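Local coordinates for protein Na Glutathione S-transferase 1 (Necator americanus, PDB 2ON7) that probably catalyses the conjugation of reduced glutathione to electrophilic compounds, as a dimeric glutathione S-transferase of a human hookworm, at residues A10-G15 and V160-A165. Sequence-based numbering, arbitrary orientation.
Sequences AIRGAG and VSEHNA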
ATOM      1  N   ALA A  10     -19.815  -7.372   7.264  1.00  8.86           N
ATOM      2  CA  ALA A  10     -20.635  -8.289   6.496  1.00  8.92           C
ATOM      3  C   ALA A  10     -20.835  -7.749   5.090  1.00  9.54           C
ATOM      4  O   ALA A  10     -21.955  -7.546   4.636  1.00 10.15           O
ATOM      5  CB  ALA A  10     -21.977  -8.561   7.217  1.00  9.13           C
ATOM      6  N   ILE A  11     -19.710  -7.495   4.423  1.00 10.38           N
ATOM      7  CA  ILE A  11     -19.636  -7.169   3.000  1.00 10.98           C
ATOM      8  C   ILE A  11     -18.401  -7.898   2.488  1.00 10.86           C
ATOM      9  O   ILE A  11     -17.645  -8.472   3.286  1.00 12.22           O
ATOM     10  CB  ILE A  11     -19.503  -5.628   2.750  1.00 10.71           C
ATOM     11  CG1 ILE A  11     -18.285  -5.091   3.501  1.00 11.51           C
ATOM     12  CG2 ILE A  11     -20.844  -4.864   3.146  1.00 11.11           C
ATOM     13  CD1 ILE A  11     -17.937  -3.617   3.225  1.00 12.70           C
ATOM     14  N   ARG A  12     -18.192  -7.887   1.181  1.00 10.61           N
ATOM     15  CA  ARG A  12     -16.931  -8.359   0.581  1.00 10.61           C
ATOM     16  C   ARG A  12     -15.814  -7.335   0.810  1.00 10.57           C
ATOM     17  O   ARG A  12     -14.838  -7.587   1.557  1.00 11.85           O
ATOM     18  CB  ARG A  12     -17.121  -8.657  -0.930  1.00  9.85           C
ATOM     19  CG  ARG A  12     -18.301  -9.586  -1.163  1.00  6.51           C
ATOM     20  CD  ARG A  12     -18.414 -10.055  -2.573  1.00 10.20           C
ATOM     21  NE  ARG A  12     -18.556  -8.954  -3.546  1.00  8.56           N
ATOM     22  CZ  ARG A  12     -19.723  -8.443  -3.904  1.00  6.50           C
ATOM     23  NH1 ARG A  12     -20.810  -8.939  -3.371  1.00  5.58           N
ATOM     24  NH2 ARG A  12     -19.799  -7.429  -4.767  1.00  9.30           N
ATOM     25  N   GLY A  13     -15.960  -6.174   0.184  1.00 10.00           N
ATOM     26  CA  GLY A  13     -14.960  -5.094   0.276  1.00  9.26           C
ATOM     27  C   GLY A  13     -13.497  -5.514   0.416  1.00  8.70           C
ATOM     28  O   GLY A  13     -12.919  -6.233  -0.418  1.00  7.64           O
ATOM     29  N   ALA A  14     -12.884  -5.007   1.473  1.00  8.87           N
ATOM     30  CA  ALA A  14     -11.444  -5.165   1.688  1.00  8.05           C
ATOM     31  C   ALA A  14     -11.102  -6.508   2.375  1.00  8.03           C
ATOM     32  O   ALA A  14      -9.936  -6.859   2.433  1.00  8.83           O
ATOM     33  CB  ALA A  14     -10.885  -3.920   2.484  1.00  7.70           C
ATOM     34  N   GLY A  15     -12.113  -7.276   2.825  1.00  7.99           N
ATOM     35  CA  GLY A  15     -11.936  -8.639   3.357  1.00  7.72           C
ATOM     36  C   GLY A  15     -11.945  -9.751   2.293  1.00  9.12           C
ATOM     37  O   GLY A  15     -11.340 -10.817   2.482  1.00  8.83           O
ATOM     38  N   VAL A 160      -8.514  -7.167  -8.468  1.00  8.87           N
ATOM     39  CA  VAL A 160      -8.971  -6.463  -9.684  1.00  8.59           C
ATOM     40  C   VAL A 160     -10.184  -7.139 -10.347  1.00  8.74           C
ATOM     41  O   VAL A 160     -11.148  -6.467 -10.730  1.00  8.84           O
ATOM     42  CB  VAL A 160      -7.791  -6.359 -10.724  1.00  8.27           C
ATOM     43  CG1 VAL A 160      -8.218  -5.723 -12.016  1.00  6.64           C
ATOM     44  CG2 VAL A 160      -6.585  -5.644 -10.117  1.00  6.37           C
ATOM     45  N   SER A 161     -10.142  -8.463 -10.501  1.00  8.64           N
ATOM     46  CA  SER A 161     -11.323  -9.162 -11.016  1.00  8.60           C
ATOM     47  C   SER A 161     -12.566  -8.956 -10.099  1.00  8.33           C
ATOM     48  O   SER A 161     -13.611  -8.549 -10.550  1.00  8.83           O
ATOM     49  CB  SER A 161     -11.024 -10.624 -11.279  1.00  7.89           C
ATOM     50  OG  SER A 161     -10.751 -11.297 -10.096  1.00  6.55           O
ATOM     51  N   GLU A 162     -12.422  -9.196  -8.810  1.00  8.56           N
ATOM     52  CA  GLU A 162     -13.504  -8.968  -7.856  1.00  8.32           C
ATOM     53  C   GLU A 162     -14.024  -7.510  -7.801  1.00  7.58           C
ATOM     54  O   GLU A 162     -15.226  -7.266  -7.668  1.00  8.26           O
ATOM     55  CB  GLU A 162     -13.057  -9.439  -6.459  1.00  8.75           C
ATOM     56  CG  GLU A 162     -14.018  -9.071  -5.313  1.00  9.86           C
ATOM     57  CD  GLU A 162     -15.366  -9.753  -5.482  1.00 11.79           C
ATOM     58  OE1 GLU A 162     -15.396 -10.973  -5.801  1.00  8.82           O
ATOM     59  OE2 GLU A 162     -16.389  -9.066  -5.298  1.00 14.15           O
ATOM     60  N   HIS A 163     -13.138  -6.540  -7.883  1.00  7.29           N
ATOM     61  CA  HIS A 163     -13.599  -5.155  -7.917  1.00  7.50           C
ATOM     62  C   HIS A 163     -14.433  -4.827  -9.153  1.00  6.91           C
ATOM     63  O   HIS A 163     -15.462  -4.175  -9.046  1.00  8.16           O
ATOM     64  CB  HIS A 163     -12.442  -4.178  -7.787  1.00  7.64           C
ATOM     65  CG  HIS A 163     -12.864  -2.747  -7.861  1.00  7.44           C
ATOM     66  ND1 HIS A 163     -12.686  -1.975  -8.994  1.00  3.47           N
ATOM     67  CD2 HIS A 163     -13.482  -1.953  -6.951  1.00  7.22           C
ATOM     68  CE1 HIS A 163     -13.147  -0.759  -8.762  1.00  3.20           C
ATOM     69  NE2 HIS A 163     -13.641  -0.719  -7.537  1.00  3.97           N
ATOM     70  N   ASN A 164     -14.002  -5.301 -10.311  1.00  6.20           N
ATOM     71  CA  ASN A 164     -14.702  -5.079 -11.560  1.00  5.80           C
ATOM     72  C   ASN A 164     -16.114  -5.670 -11.539  1.00  4.98           C
ATOM     73  O   ASN A 164     -17.086  -5.037 -11.969  1.00  3.99           O
ATOM     74  CB  ASN A 164     -13.870  -5.644 -12.720  1.00  6.27           C
ATOM     75  CG  ASN A 164     -12.596  -4.861 -12.941  1.00  8.61           C
ATOM     76  OD1 ASN A 164     -11.686  -5.292 -13.682  1.00  8.82           O
ATOM     77  ND2 ASN A 164     -12.526  -3.668 -12.313  1.00 10.17           N
ATOM     78  N   ALA A 165     -16.195  -6.884 -11.008  1.00  4.60           N
ATOM     79  CA  ALA A 165     -17.428  -7.610 -10.861  1.00  4.54           C
ATOM     80  C   ALA A 165     -18.392  -6.787  -9.998  1.00  4.12           C
ATOM     81  O   ALA A 165     -19.481  -6.453 -10.426  1.00  3.64           O
ATOM     82  CB  ALA A 165     -17.127  -8.934 -10.254  1.00  4.44           C
TER
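The interface between the thioredoxin-like N-terminal domain and the all-helical C-terminal domain of this glutathione S-transferase is bridged here by one buried salt bridge, Arg-12 to Glu-162. Arg-12 sits in the loop that leads from strand 4-9 into helix 16-25, and Glu-162 lies on helix 155-168. The bond runs from NE of Arg-12 to OE2 of Glu-162, 2.8 Å long and bent, with 139° at the hydrogen. It is a single-point contact: NE does the donating, while NH2 of Arg-12 stays 3.8 Å from OE2 of Glu-162. The two side chains meet at roughly a right angle, their flat ends turned 56° against each other, and NE reaches OE2 from above the carboxylate plane. The bend of Arg-12 at chi3 (-59°) turns NE toward the carboxylate, and OE2 of Glu-162 meets the edge of the guanidinium, somewhat off its plane. Beyond this pair, NH2 of Arg-12 is hydrogen-bonded to OG1 of Thr-166, one turn further along the same helix, and OE1 of Glu-162 forms salt bridges with Arg-189 and Arg-201. With three arginines gathered round it, the buried carboxylate is probably held in its charged form, and the NE bond ties the loop after the first strand of one domain directly to a core helix of the other.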